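Local atomic coordinates of SxtG (Microseira wollei, PDB entry 6U1R), a protein that transfers an amidino group in the saxitoxin biosynthetic pathway, probably by way of a covalent enzyme intermediate. Residues I97-L100 / E101-V105; P339-K342 / A343-W347; R164-L167 / K168-Q172; P80-P83 / E84-A87; L242-H245 / L246-E249. One frame throughout, in Å; residues are numbered along the deposited sequence.

Overall arrangement
All five contacts are local, each between residues up to five apart in one continuous piece of chain, and all lie partly buried about 21 to 22 Å from the centre of the chain. Contacts 4 and 1 mark the start and the end of the same helix, 83-102: prolines and a methionine open it, a Schellman motif closes it. Contacts 2 and 3 each lie on a helix between two strands; contact 2 has a greasy face and a charged one, whereas contact 3 also sends polar groups to the second subunit. Contact 5, where helix 236-245 ends, meets that subunit too. Contacts 4 and 5 come within about 10 to 11 Å of predicted catalytic side chains, without touching them.

Contact 1: residues I97-L100 / E101-V105; sequences IHIL and EAEGV
Glu101 lies alongside Ile97 in the last turn of helix 83-102, which a Schellman motif brings to an end. Starting at the root of the glutamate, CB packs 3.6 Å from Ile97 O. CG settles closer to the same oxygen, at 3.3 Å, because chi1 of -66° keeps it beside the Glu101 N that donates a hydrogen bond to Ile97 O. Beyond CG the chain runs extended, and the carboxylate carbon CD comes to rest 3.7 Å from the branch methyl CG2 of Ile97. Both carboxylate oxygens stay by that methyl, and OE1 is also the one on the His98 side. Imidazole and carboxylate are turned 55° against each other; no direct bond joins them, and a water lies between. The water donates to Glu101 OE1 over a short 2.5 Å and lies in the ring plane at the edge of His98, with a weak 3.3 Å link to ND1. Away from this exposed side, Ile97 and Leu100 pack on Val42 and Val107, Ile99 rests on Ile332 and Ile352, and the carboxylate of Glu103 forms a salt bridge with Arg330. Gly104, with phi at 90°, then reverses the chain: its N bonds to Glu101 O at 3.0 Å. Val105 N reaches back to Leu100 O, also at 3.0 Å, and Val105 CB ends 4.3 Å from Leu100 CB.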
loop_
_atom_site.group_PDB
_atom_site.type_symbol
_atom_site.label_atom_id
_atom_site.label_comp_id
_atom_site.label_asym_id
_atom_site.label_seq_id
_atom_site.Cartn_x
_atom_site.Cartn_y
_atom_site.Cartn_z
ATOM N N ILE A 97 17.323 25.324 -0.508
ATOM C CA ILE A 97 16.270 25.562 -1.484
ATOM C C ILE A 97 16.630 26.739 -2.396
ATOM O O ILE A 97 16.416 26.680 -3.618
ATOM C CB ILE A 97 14.931 25.781 -0.756
ATOM C CG1 ILE A 97 14.453 24.453 -0.148
ATOM C CG2 ILE A 97 13.889 26.362 -1.701
ATOM C CD1 ILE A 97 13.352 24.590 0.898
ATOM N N HIS A 98 17.206 27.810 -1.828
ATOM C CA HIS A 98 17.619 28.950 -2.649
ATOM C C HIS A 98 18.623 28.517 -3.724
ATOM O O HIS A 98 18.535 28.949 -4.879
ATOM C CB HIS A 98 18.227 30.055 -1.782
ATOM C CG HIS A 98 17.232 31.002 -1.164
ATOM N ND1 HIS A 98 16.091 31.431 -1.805
ATOM C CD2 HIS A 98 17.241 31.629 0.038
ATOM C CE1 HIS A 98 15.426 32.263 -1.020
ATOM N NE2 HIS A 98 16.103 32.400 0.105
ATOM N N ILE A 99 19.581 27.663 -3.362
ATOM C CA ILE A 99 20.525 27.128 -4.348
ATOM C C ILE A 99 19.792 26.352 -5.438
ATOM O O ILE A 99 20.039 26.543 -6.637
ATOM C CB ILE A 99 21.587 26.255 -3.654
ATOM C CG1 ILE A 99 22.451 27.132 -2.730
ATOM C CG2 ILE A 99 22.438 25.535 -4.701
ATOM C CD1 ILE A 99 23.510 26.380 -1.914
ATOM N N LEU A 100 18.919 25.424 -5.042
ATOM C CA LEU A 100 18.174 24.642 -6.026
ATOM C C LEU A 100 17.425 25.537 -7.007
ATOM O O LEU A 100 17.442 25.305 -8.224
ATOM C CB LEU A 100 17.191 23.705 -5.320
ATOM C CG LEU A 100 17.793 22.530 -4.539
ATOM C CD1 LEU A 100 16.685 21.820 -3.748
ATOM C CD2 LEU A 100 18.481 21.550 -5.458
ATOM N N GLU A 101 16.736 26.552 -6.489
ATOM C CA GLU A 101 15.968 27.445 -7.348
ATOM C C GLU A 101 16.877 28.273 -8.252
ATOM O O GLU A 101 16.559 28.488 -9.432
ATOM C CB GLU A 101 15.075 28.333 -6.483
ATOM C CG GLU A 101 13.992 27.520 -5.738
ATOM C CD GLU A 101 13.186 28.331 -4.718
ATOM O OE1 GLU A 101 13.708 29.320 -4.151
ATOM O OE2 GLU A 101 12.027 27.943 -4.460
ATOM N N ALA A 102 17.988 28.771 -7.719
ATOM C CA ALA A 102 18.918 29.528 -8.552
ATOM C C ALA A 102 19.488 28.665 -9.662
ATOM O O ALA A 102 19.786 29.162 -10.758
ATOM C CB ALA A 102 20.035 30.096 -7.689
ATOM N N GLU A 103 19.643 27.370 -9.402
ATOM C CA GLU A 103 20.118 26.441 -10.416
ATOM C C GLU A 103 19.004 25.944 -11.349
ATOM O O GLU A 103 19.249 25.021 -12.134
ATOM C CB GLU A 103 20.820 25.263 -9.732
ATOM C CG GLU A 103 22.073 25.654 -8.968
ATOM C CD GLU A 103 23.173 26.187 -9.871
ATOM O OE1 GLU A 103 23.251 25.755 -11.042
ATOM O OE2 GLU A 103 23.952 27.049 -9.403
ATOM N N GLY A 104 17.799 26.532 -11.302
ATOM C CA GLY A 104 16.758 26.211 -12.256
ATOM C C GLY A 104 15.826 25.070 -11.891
ATOM O O GLY A 104 15.076 24.609 -12.762
ATOM N N VAL A 105 15.831 24.608 -10.643
ATOM C CA VAL A 105 14.954 23.522 -10.202
ATOM C C VAL A 105 13.703 24.104 -9.562
ATOM O O VAL A 105 13.782 25.023 -8.735
ATOM C CB VAL A 105 15.672 22.587 -9.212
ATOM C CG1 VAL A 105 14.755 21.418 -8.811
ATOM C CG2 VAL A 105 16.971 22.098 -9.819
HETATM O O HOH W 1 14.744 31.503 -4.849
#

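Contact 2: residues P339-K342 / A343-W347; sequences PMIK and ALKDW
Four successive alpha-helical bonds tie the halves together: the N atoms of Ala343, Leu344, Lys345 and Asp346 bond to the O atoms of Pro339, Met340, Ile341 and Lys342, in that order, at 2.9 to 3.1 Å and close to linear. On the buried side, Met340 and Leu344 meet at an angle, CG of the methionine against CD1 of the leucine at 3.7 Å. Leu344 also leans on the backbone, its CG 3.2 Å from Met340 O. These two side chains belong to the inner face of the helix in the beta-alpha-beta unit formed by strand 330-334, helix 338-346 and strand 350-354; Met340 packs on Val333 and Leu278, Leu344 on Val331 and Pro351. The outer face is charged. Lys342, with CG anti to its own nitrogen (chi1 176°) and the rest fully extended, passes across the carboxylate of Asp346, so that CE lies 3.6 Å from OD2. Its ammonium overshoots: NZ is 4.7 Å from that oxygen, too far for a salt bridge. Past the last turn, Trp347 N bonds to Ala343 O at 2.8 Å, and the same oxygen sits 2.9 Å above one face of the indole of Trp347, displaced toward the rim.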
loop_
_atom_site.group_PDB
_atom_site.type_symbol
_atom_site.label_atom_id
_atom_site.label_comp_id
_atom_site.label_asym_id
_atom_site.label_seq_id
_atom_site.Cartn_x
_atom_site.Cartn_y
_atom_site.Cartn_z
ATOM N N PRO A 339 37.430 17.210 1.893
ATOM C CA PRO A 339 37.980 16.139 1.049
ATOM C C PRO A 339 37.033 15.705 -0.059
ATOM O O PRO A 339 37.468 15.530 -1.212
ATOM C CB PRO A 339 38.263 15.014 2.059
ATOM C CG PRO A 339 38.493 15.752 3.371
ATOM C CD PRO A 339 37.498 16.877 3.329
ATOM N N MET A 340 35.737 15.544 0.241
ATOM C CA MET A 340 34.785 15.202 -0.812
ATOM C C MET A 340 34.747 16.269 -1.900
ATOM O O MET A 340 34.682 15.934 -3.086
ATOM C CB MET A 340 33.384 14.996 -0.234
ATOM C CG MET A 340 32.370 14.480 -1.251
ATOM S SD MET A 340 32.728 12.793 -1.834
ATOM C CE MET A 340 32.304 11.870 -0.398
ATOM N N ILE A 341 34.740 17.555 -1.517
ATOM C CA ILE A 341 34.691 18.637 -2.505
ATOM C C ILE A 341 35.881 18.535 -3.455
ATOM O O ILE A 341 35.734 18.627 -4.682
ATOM C CB ILE A 341 34.640 20.009 -1.801
ATOM C CG1 ILE A 341 33.311 20.157 -1.058
ATOM C CG2 ILE A 341 34.803 21.170 -2.808
ATOM C CD1 ILE A 341 33.315 21.243 -0.003
ATOM N N LYS A 342 37.076 18.316 -2.900
ATOM C CA LYS A 342 38.270 18.221 -3.736
ATOM C C LYS A 342 38.224 16.995 -4.643
ATOM O O LYS A 342 38.557 17.081 -5.833
ATOM C CB LYS A 342 39.528 18.177 -2.864
ATOM C CG LYS A 342 40.804 17.977 -3.708
ATOM C CD LYS A 342 42.059 17.988 -2.878
ATOM C CE LYS A 342 43.256 17.641 -3.767
ATOM N NZ LYS A 342 44.466 17.341 -2.944
ATOM N N ALA A 343 37.819 15.841 -4.103
ATOM C CA ALA A 343 37.752 14.633 -4.920
ATOM C C ALA A 343 36.743 14.784 -6.052
ATOM O O ALA A 343 37.016 14.399 -7.199
ATOM C CB ALA A 343 37.406 13.430 -4.046
ATOM N N LEU A 344 35.572 15.348 -5.752
ATOM C CA LEU A 344 34.580 15.567 -6.798
ATOM C C LEU A 344 35.133 16.445 -7.916
ATOM O O LEU A 344 34.932 16.148 -9.097
ATOM C CB LEU A 344 33.325 16.185 -6.197
ATOM C CG LEU A 344 32.519 15.196 -5.343
ATOM C CD1 LEU A 344 31.457 15.932 -4.571
ATOM C CD2 LEU A 344 31.891 14.096 -6.236
ATOM N N LYS A 345 35.821 17.535 -7.569
ATOM C CA LYS A 345 36.420 18.385 -8.601
ATOM C C LYS A 345 37.435 17.606 -9.426
ATOM O O LYS A 345 37.432 17.667 -10.663
ATOM C CB LYS A 345 37.099 19.595 -7.968
ATOM C CG LYS A 345 36.152 20.617 -7.408
ATOM C CD LYS A 345 36.883 21.733 -6.631
ATOM C CE LYS A 345 37.967 22.392 -7.469
ATOM N NZ LYS A 345 38.242 23.793 -7.024
ATOM N N ASP A 346 38.315 16.869 -8.750
ATOM C CA ASP A 346 39.345 16.123 -9.458
ATOM C C ASP A 346 38.738 15.046 -10.341
ATOM O O ASP A 346 39.312 14.713 -11.385
ATOM C CB ASP A 346 40.341 15.520 -8.462
ATOM C CG ASP A 346 41.163 16.592 -7.727
ATOM O OD1 ASP A 346 41.099 17.789 -8.108
ATOM O OD2 ASP A 346 41.865 16.241 -6.762
ATOM N N TRP A 347 37.569 14.506 -9.967
ATOM C CA TRP A 347 36.884 13.519 -10.796
ATOM C C TRP A 347 36.082 14.140 -11.941
ATOM O O TRP A 347 35.459 13.396 -12.704
ATOM C CB TRP A 347 35.949 12.662 -9.928
ATOM C CG TRP A 347 36.646 11.655 -9.052
ATOM C CD1 TRP A 347 37.776 10.940 -9.348
ATOM C CD2 TRP A 347 36.251 11.251 -7.733
ATOM N NE1 TRP A 347 38.108 10.120 -8.287
ATOM C CE2 TRP A 347 37.185 10.293 -7.288
ATOM C CE3 TRP A 347 35.195 11.608 -6.886
ATOM C CZ2 TRP A 347 37.099 9.686 -6.034
ATOM C CZ3 TRP A 347 35.108 11.003 -5.640
ATOM C CH2 TRP A 347 36.069 10.058 -5.220
#

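Contact 3: residues R164-L167 / K168-Q172; sequences RDLL and KEYFQ
Lys168 curls back over the carbonyl of Arg164, one turn earlier. Its N bonds to Arg164 O at 2.9 Å, and the side chain follows the same oxygen: CG lies 3.4 Å from Arg164 O, and a bend at chi3 (-63°) returns CE to 3.7 Å from it. Beyond CE the ammonium turns to the second subunit, where NZ bonds to the carbonyl O of Phe210 and makes a cation-pi contact with that residue's ring.

Leu166 takes another flank of the helix, running beside Tyr170 in the same direction. Its CB stands 4.3 Å from CE2 of the tyrosine, and CD2 goes on to 4.2 Å from the Tyr170 OH. The ring also leans on the backbone, with Tyr170 CD2 3.3 Å from Leu166 O, the oxygen that accepts the Tyr170 N-H. The phenol oxygen is held by Glu39 through a hydrogen bond. All this happens on the helix of a beta-alpha-beta unit, with strand 145-148 before it and strand 176-179 after it, and Leu167 faces both: it packs on Ile146 and on Trp177. Its carbonyl O takes the N-H of Phe171 at 2.8 Å. Its methyl CD1 lies at the edge of the Arg164 guanidinium, in the plane of that group, which is held by a salt bridge to Glu148 and a hydrogen bond to Lys182 O of the second subunit.

Next to Asp165 a water donates to Glu169 OE1 at 2.8 Å and, weakly, to Asp165 O; the same carboxylate oxygen forms a salt bridge with Arg108.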
loop_
_atom_site.group_PDB
_atom_site.type_symbol
_atom_site.label_atom_id
_atom_site.label_comp_id
_atom_site.label_asym_id
_atom_site.label_seq_id
_atom_site.Cartn_x
_atom_site.Cartn_y
_atom_site.Cartn_z
ATOM N N ARG A 164 0.428 13.879 0.750
ATOM C CA ARG A 164 -0.709 13.417 -0.041
ATOM C C ARG A 164 -1.296 14.518 -0.928
ATOM O O ARG A 164 -1.832 14.215 -2.002
ATOM C CB ARG A 164 -1.781 12.830 0.881
ATOM C CG ARG A 164 -1.475 11.389 1.337
ATOM C CD ARG A 164 -1.304 10.402 0.155
ATOM N NE ARG A 164 -0.840 9.062 0.576
ATOM C CZ ARG A 164 -1.631 8.193 1.185
ATOM N NH1 ARG A 164 -2.877 8.537 1.461
ATOM N NH2 ARG A 164 -1.195 7.000 1.525
ATOM N N ASP A 165 -1.222 15.784 -0.519
ATOM C CA ASP A 165 -1.627 16.860 -1.424
ATOM C C ASP A 165 -0.838 16.799 -2.730
ATOM O O ASP A 165 -1.406 16.917 -3.823
ATOM C CB ASP A 165 -1.421 18.225 -0.765
ATOM C CG ASP A 165 -2.462 18.546 0.286
ATOM O OD1 ASP A 165 -3.586 18.012 0.210
ATOM O OD2 ASP A 165 -2.155 19.357 1.183
ATOM N N LEU A 166 0.486 16.655 -2.625
ATOM C CA LEU A 166 1.329 16.583 -3.811
ATOM C C LEU A 166 1.046 15.320 -4.619
ATOM O O LEU A 166 0.941 15.370 -5.852
ATOM C CB LEU A 166 2.800 16.646 -3.389
ATOM C CG LEU A 166 3.302 18.047 -3.025
ATOM C CD1 LEU A 166 4.594 17.952 -2.233
ATOM C CD2 LEU A 166 3.473 18.912 -4.290
ATOM N N LEU A 167 0.930 14.175 -3.943
ATOM C CA LEU A 167 0.675 12.921 -4.646
ATOM C C LEU A 167 -0.629 12.971 -5.442
ATOM O O LEU A 167 -0.675 12.534 -6.599
ATOM C CB LEU A 167 0.673 11.764 -3.636
ATOM C CG LEU A 167 2.052 11.507 -2.980
ATOM C CD1 LEU A 167 1.967 10.708 -1.663
ATOM C CD2 LEU A 167 2.955 10.784 -3.936
ATOM N N LYS A 168 -1.706 13.496 -4.846
ATOM C CA LYS A 168 -2.968 13.564 -5.579
ATOM C C LYS A 168 -2.863 14.528 -6.765
ATOM O O LYS A 168 -3.417 14.256 -7.831
ATOM C CB LYS A 168 -4.114 13.939 -4.620
ATOM C CG LYS A 168 -4.468 12.797 -3.657
ATOM C CD LYS A 168 -5.720 13.061 -2.796
ATOM C CE LYS A 168 -5.527 14.248 -1.870
ATOM N NZ LYS A 168 -6.467 14.252 -0.709
ATOM N N GLU A 169 -2.120 15.633 -6.612
ATOM C CA GLU A 169 -1.849 16.523 -7.741
ATOM C C GLU A 169 -1.149 15.777 -8.871
ATOM O O GLU A 169 -1.551 15.870 -10.037
ATOM C CB GLU A 169 -0.994 17.714 -7.290
ATOM C CG GLU A 169 -0.499 18.592 -8.459
ATOM C CD GLU A 169 0.509 19.647 -8.054
ATOM O OE1 GLU A 169 0.384 20.211 -6.944
ATOM O OE2 GLU A 169 1.423 19.900 -8.879
ATOM N N TYR A 170 -0.076 15.045 -8.550
ATOM C CA TYR A 170 0.654 14.319 -9.585
ATOM C C TYR A 170 -0.210 13.238 -10.224
ATOM O O TYR A 170 -0.131 12.998 -11.434
ATOM C CB TYR A 170 1.923 13.702 -8.992
ATOM C CG TYR A 170 2.972 14.688 -8.544
ATOM C CD1 TYR A 170 3.248 15.843 -9.269
ATOM C CD2 TYR A 170 3.726 14.439 -7.404
ATOM C CE1 TYR A 170 4.234 16.738 -8.836
ATOM C CE2 TYR A 170 4.700 15.311 -6.981
ATOM C CZ TYR A 170 4.958 16.452 -7.697
ATOM O OH TYR A 170 5.936 17.301 -7.233
ATOM N N PHE A 171 -1.018 12.542 -9.424
ATOM C CA PHE A 171 -1.895 11.526 -9.989
ATOM C C PHE A 171 -2.899 12.143 -10.959
ATOM O O PHE A 171 -3.199 11.557 -12.010
ATOM C CB PHE A 171 -2.635 10.775 -8.877
ATOM C CG PHE A 171 -3.552 9.705 -9.401
ATOM C CD1 PHE A 171 -3.054 8.474 -9.793
ATOM C CD2 PHE A 171 -4.908 9.948 -9.546
ATOM C CE1 PHE A 171 -3.904 7.501 -10.314
ATOM C CE2 PHE A 171 -5.746 8.973 -10.048
ATOM C CZ PHE A 171 -5.240 7.762 -10.438
ATOM N N GLN A 172 -3.447 13.313 -10.613
ATOM C CA GLN A 172 -4.405 13.962 -11.510
ATOM C C GLN A 172 -3.768 14.270 -12.857
ATOM O O GLN A 172 -4.448 14.240 -13.892
ATOM C CB GLN A 172 -4.951 15.250 -10.880
ATOM C CG GLN A 172 -6.082 15.063 -9.885
ATOM C CD GLN A 172 -7.195 14.156 -10.411
ATOM O OE1 GLN A 172 -7.212 12.960 -10.136
ATOM N NE2 GLN A 172 -8.120 14.724 -11.180
HETATM O O HOH W 2 -0.543 19.930 -4.366
#

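Contact 4: residues P80-P83 / E84-A87; sequences PYPP and EMIA
Pro82 is the bump, and the side chains of Met85 and Glu84 close round it. Met85 runs beside the proline ring in the same direction and lays its sulfur along one stretch of it, SD 3.8 Å from Pro82 CD and only slightly farther from CG. At CB of the same ring the Glu84 carboxylate arrives, OE1 lying 3.6 Å from Pro82 CB. Glu84 gets there by folding back over the turn: chi1 of 63° puts CG in the crowded position between its own nitrogen and carbonyl carbon, and a further bend at chi2 brings OE1 also to 3.6 Å from Pro83 CD. OE2 has a weak hydrogen bond to Gln311.

Tyr81 provides a second surface. Ile86 fits its CD1 against Tyr81 CB at 3.9 Å, so the isoleucine meets the root of the tyrosine and not its ring. The ring is met by the Met85 methyl, which lies at the edge, near the ring plane, Met85 CE 4.4 Å from Tyr81 CD2. Farther out Tyr81 stacks on Phe362, and its OH bonds to the carbonyl O of Pro361.

Pro82 O accepts a bond from Ile86 N at 3.3 Å and a weak, bent one from Met85 N, while Pro83 O takes the N-H of Ala87 at 3.0 Å. This is the start of helix 83-102, with Pro82 at the N-cap and a second proline in the first turn, where the missing N-H costs no helical bond; the Tyr81 side chain is about 11 Å from those of the predicted active-site residues Cys368 and His264.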
loop_
_atom_site.group_PDB
_atom_site.type_symbol
_atom_site.label_atom_id
_atom_site.label_comp_id
_atom_site.label_asym_id
_atom_site.label_seq_id
_atom_site.Cartn_x
_atom_site.Cartn_y
_atom_site.Cartn_z
ATOM N N PRO A 80 9.462 15.909 21.342
ATOM C CA PRO A 80 9.800 16.746 20.179
ATOM C C PRO A 80 11.301 16.995 20.067
ATOM O O PRO A 80 12.049 16.940 21.042
ATOM C CB PRO A 80 9.046 18.052 20.456
ATOM C CG PRO A 80 9.058 18.150 21.958
ATOM C CD PRO A 80 8.861 16.706 22.427
ATOM N N TYR A 81 11.745 17.280 18.843
ATOM C CA TYR A 81 13.061 17.881 18.687
ATOM C C TYR A 81 13.089 19.210 19.436
ATOM O O TYR A 81 12.076 19.925 19.464
ATOM C CB TYR A 81 13.394 18.134 17.213
ATOM C CG TYR A 81 14.032 16.967 16.495
ATOM C CD1 TYR A 81 13.253 15.967 15.945
ATOM C CD2 TYR A 81 15.424 16.871 16.365
ATOM C CE1 TYR A 81 13.826 14.893 15.287
ATOM C CE2 TYR A 81 16.007 15.804 15.705
ATOM C CZ TYR A 81 15.200 14.814 15.158
ATOM O OH TYR A 81 15.746 13.738 14.496
ATOM N N PRO A 82 14.219 19.587 20.030
ATOM C CA PRO A 82 14.322 20.923 20.622
ATOM C C PRO A 82 13.992 21.997 19.601
ATOM O O PRO A 82 14.439 21.928 18.443
ATOM C CB PRO A 82 15.786 20.997 21.066
ATOM C CG PRO A 82 16.144 19.592 21.351
ATOM C CD PRO A 82 15.410 18.769 20.330
ATOM N N PRO A 83 13.201 23.001 19.980
ATOM C CA PRO A 83 12.811 24.024 18.998
ATOM C C PRO A 83 13.995 24.722 18.361
ATOM O O PRO A 83 13.937 25.080 17.178
ATOM C CB PRO A 83 11.972 25.002 19.829
ATOM C CG PRO A 83 11.481 24.220 20.962
ATOM C CD PRO A 83 12.510 23.180 21.270
ATOM N N GLU A 84 15.073 24.936 19.110
ATOM C CA GLU A 84 16.205 25.641 18.526
ATOM C C GLU A 84 16.864 24.812 17.432
ATOM O O GLU A 84 17.380 25.372 16.459
ATOM C CB GLU A 84 17.207 26.035 19.619
ATOM C CG GLU A 84 17.862 24.872 20.378
ATOM C CD GLU A 84 17.075 24.389 21.618
ATOM O OE1 GLU A 84 15.817 24.522 21.695
ATOM O OE2 GLU A 84 17.746 23.852 22.526
ATOM N N MET A 85 16.855 23.481 17.564
ATOM C CA MET A 85 17.395 22.639 16.507
ATOM C C MET A 85 16.558 22.742 15.237
ATOM O O MET A 85 17.103 22.822 14.133
ATOM C CB MET A 85 17.482 21.188 16.981
ATOM C CG MET A 85 18.526 20.963 18.050
ATOM S SD MET A 85 18.713 19.208 18.474
ATOM C CE MET A 85 19.456 18.574 16.984
ATOM N N ILE A 86 15.234 22.727 15.369
ATOM C CA ILE A 86 14.375 22.900 14.205
ATOM C C ILE A 86 14.645 24.251 13.538
ATOM O O ILE A 86 14.721 24.349 12.304
ATOM C CB ILE A 86 12.904 22.737 14.625
ATOM C CG1 ILE A 86 12.662 21.271 15.002
ATOM C CG2 ILE A 86 11.962 23.192 13.513
ATOM C CD1 ILE A 86 11.310 20.983 15.651
ATOM N N ALA A 87 14.814 25.304 14.341
ATOM C CA ALA A 87 14.988 26.643 13.783
ATOM C C ALA A 87 16.277 26.748 12.970
ATOM O O ALA A 87 16.275 27.277 11.849
ATOM C CB ALA A 87 14.956 27.680 14.900
#

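Contact 5: residues L242-H245 / L246-E249; sequences LQRH and LEDE
Leu246 and Leu242 meet at a slant, methyl to methyl, with CD1 of Leu246 3.8 Å from CD1 of Leu242. In the earlier leucine, chi1 of -175° swings CG away from the backbone nitrogen, which carries its methyls toward Leu246. The other methyl of Leu246 serves the neighbouring side: CD2 comes to 3.8 Å from CD2 of the His245 ring, a leucine branch set against an imidazole that also stacks on Trp241 and hydrogen-bonds to Glu145 through NE2.

Helix 236-245 ends here, just ahead of strand 251-255, and on strand 139-142 Leu242 packs against Leu140 and Leu246 against Ile142. The last regular bond, Leu246 N to Leu242 O, is 3.0 Å long; Glu247 N then shifts to a weak 3.3 Å bond with Arg244 O, as the turn tightens.

Arg244 and Glu247 lie next to each other and point the same way, their guanidinium and carboxylate planes 51° apart. With chi1 at 66°, Glu247 brings CG to 3.3 Å from Arg244 O. The charges do not pair, NE of Arg244 staying 4.6 Å from OE1 of Glu247. Instead Arg244 turns to the second subunit, where NH1 bonds to the carbonyl oxygens of Phe171 and Ala175 and the guanidinium makes a cation-pi contact with the Phe171 ring. Beyond the helix end a water bridges the chain, donating to His245 O at 2.9 Å and accepting from Asp248 N at 3.1 Å.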
loop_
_atom_site.group_PDB
_atom_site.type_symbol
_atom_site.label_atom_id
_atom_site.label_comp_id
_atom_site.label_asym_id
_atom_site.label_seq_id
_atom_site.Cartn_x
_atom_site.Cartn_y
_atom_site.Cartn_z
ATOM N N LEU A 242 9.783 -5.806 -4.186
ATOM C CA LEU A 242 10.083 -4.753 -5.157
ATOM C C LEU A 242 10.543 -5.347 -6.480
ATOM O O LEU A 242 10.191 -4.835 -7.550
ATOM C CB LEU A 242 11.134 -3.800 -4.610
ATOM C CG LEU A 242 11.465 -2.579 -5.482
ATOM C CD1 LEU A 242 10.230 -1.698 -5.644
ATOM C CD2 LEU A 242 12.623 -1.812 -4.865
ATOM N N GLN A 243 11.331 -6.426 -6.438
ATOM C CA GLN A 243 11.746 -7.043 -7.696
ATOM C C GLN A 243 10.543 -7.576 -8.462
ATOM O O GLN A 243 10.475 -7.420 -9.687
ATOM C CB GLN A 243 12.773 -8.155 -7.458
ATOM C CG GLN A 243 13.248 -8.877 -8.756
ATOM C CD GLN A 243 13.962 -7.961 -9.766
ATOM O OE1 GLN A 243 15.207 -7.907 -9.805
ATOM N NE2 GLN A 243 13.177 -7.268 -10.614
ATOM N N ARG A 244 9.568 -8.166 -7.771
ATOM C CA ARG A 244 8.401 -8.660 -8.498
ATOM C C ARG A 244 7.576 -7.510 -9.057
ATOM O O ARG A 244 7.093 -7.579 -10.192
ATOM C CB ARG A 244 7.519 -9.531 -7.619
ATOM C CG ARG A 244 6.268 -9.984 -8.421
ATOM C CD ARG A 244 5.654 -11.246 -7.928
ATOM N NE ARG A 244 6.646 -12.302 -7.734
ATOM C CZ ARG A 244 6.563 -13.228 -6.789
ATOM N NH1 ARG A 244 5.529 -13.244 -5.951
ATOM N NH2 ARG A 244 7.525 -14.143 -6.677
ATOM N N HIS A 245 7.386 -6.453 -8.267
ATOM C CA HIS A 245 6.616 -5.310 -8.743
ATOM C C HIS A 245 7.232 -4.697 -9.995
ATOM O O HIS A 245 6.499 -4.244 -10.895
ATOM C CB HIS A 245 6.506 -4.268 -7.629
ATOM C CG HIS A 245 5.584 -3.141 -7.959
ATOM N ND1 HIS A 245 4.214 -3.295 -8.020
ATOM C CD2 HIS A 245 5.836 -1.847 -8.264
ATOM C CE1 HIS A 245 3.662 -2.135 -8.338
ATOM N NE2 HIS A 245 4.622 -1.240 -8.485
ATOM N N LEU A 246 8.564 -4.690 -10.087
ATOM C CA LEU A 246 9.290 -4.046 -11.179
ATOM C C LEU A 246 9.853 -5.035 -12.205
ATOM O O LEU A 246 10.693 -4.646 -13.022
ATOM C CB LEU A 246 10.430 -3.195 -10.613
ATOM C CG LEU A 246 10.044 -2.052 -9.671
ATOM C CD1 LEU A 246 11.289 -1.283 -9.227
ATOM C CD2 LEU A 246 9.002 -1.151 -10.324
ATOM N N GLU A 247 9.399 -6.293 -12.207
ATOM C CA GLU A 247 10.114 -7.342 -12.945
ATOM C C GLU A 247 10.034 -7.185 -14.463
ATOM O O GLU A 247 10.885 -7.732 -15.169
ATOM C CB GLU A 247 9.576 -8.733 -12.578
ATOM C CG GLU A 247 8.129 -8.971 -13.014
ATOM C CD GLU A 247 7.564 -10.307 -12.538
ATOM O OE1 GLU A 247 8.284 -11.063 -11.848
ATOM O OE2 GLU A 247 6.385 -10.580 -12.838
ATOM N N ASP A 248 9.023 -6.497 -14.988
ATOM C CA ASP A 248 8.907 -6.369 -16.441
ATOM C C ASP A 248 10.054 -5.564 -17.039
ATOM O O ASP A 248 10.445 -5.802 -18.192
ATOM C CB ASP A 248 7.575 -5.705 -16.818
ATOM C CG ASP A 248 6.367 -6.600 -16.563
ATOM O OD1 ASP A 248 6.539 -7.827 -16.452
ATOM O OD2 ASP A 248 5.242 -6.063 -16.481
ATOM N N GLU A 249 10.603 -4.601 -16.293
ATOM C CA GLU A 249 11.548 -3.657 -16.878
ATOM C C GLU A 249 12.835 -3.468 -16.089
ATOM O O GLU A 249 13.790 -2.923 -16.654
ATOM C CB GLU A 249 10.901 -2.271 -17.059
ATOM C CG GLU A 249 9.566 -2.238 -17.825
ATOM C CD GLU A 249 9.687 -2.619 -19.295
ATOM O OE1 GLU A 249 10.815 -2.721 -19.821
ATOM O OE2 GLU A 249 8.633 -2.829 -19.931
HETATM O O HOH W 3 6.751 -4.840 -13.757
#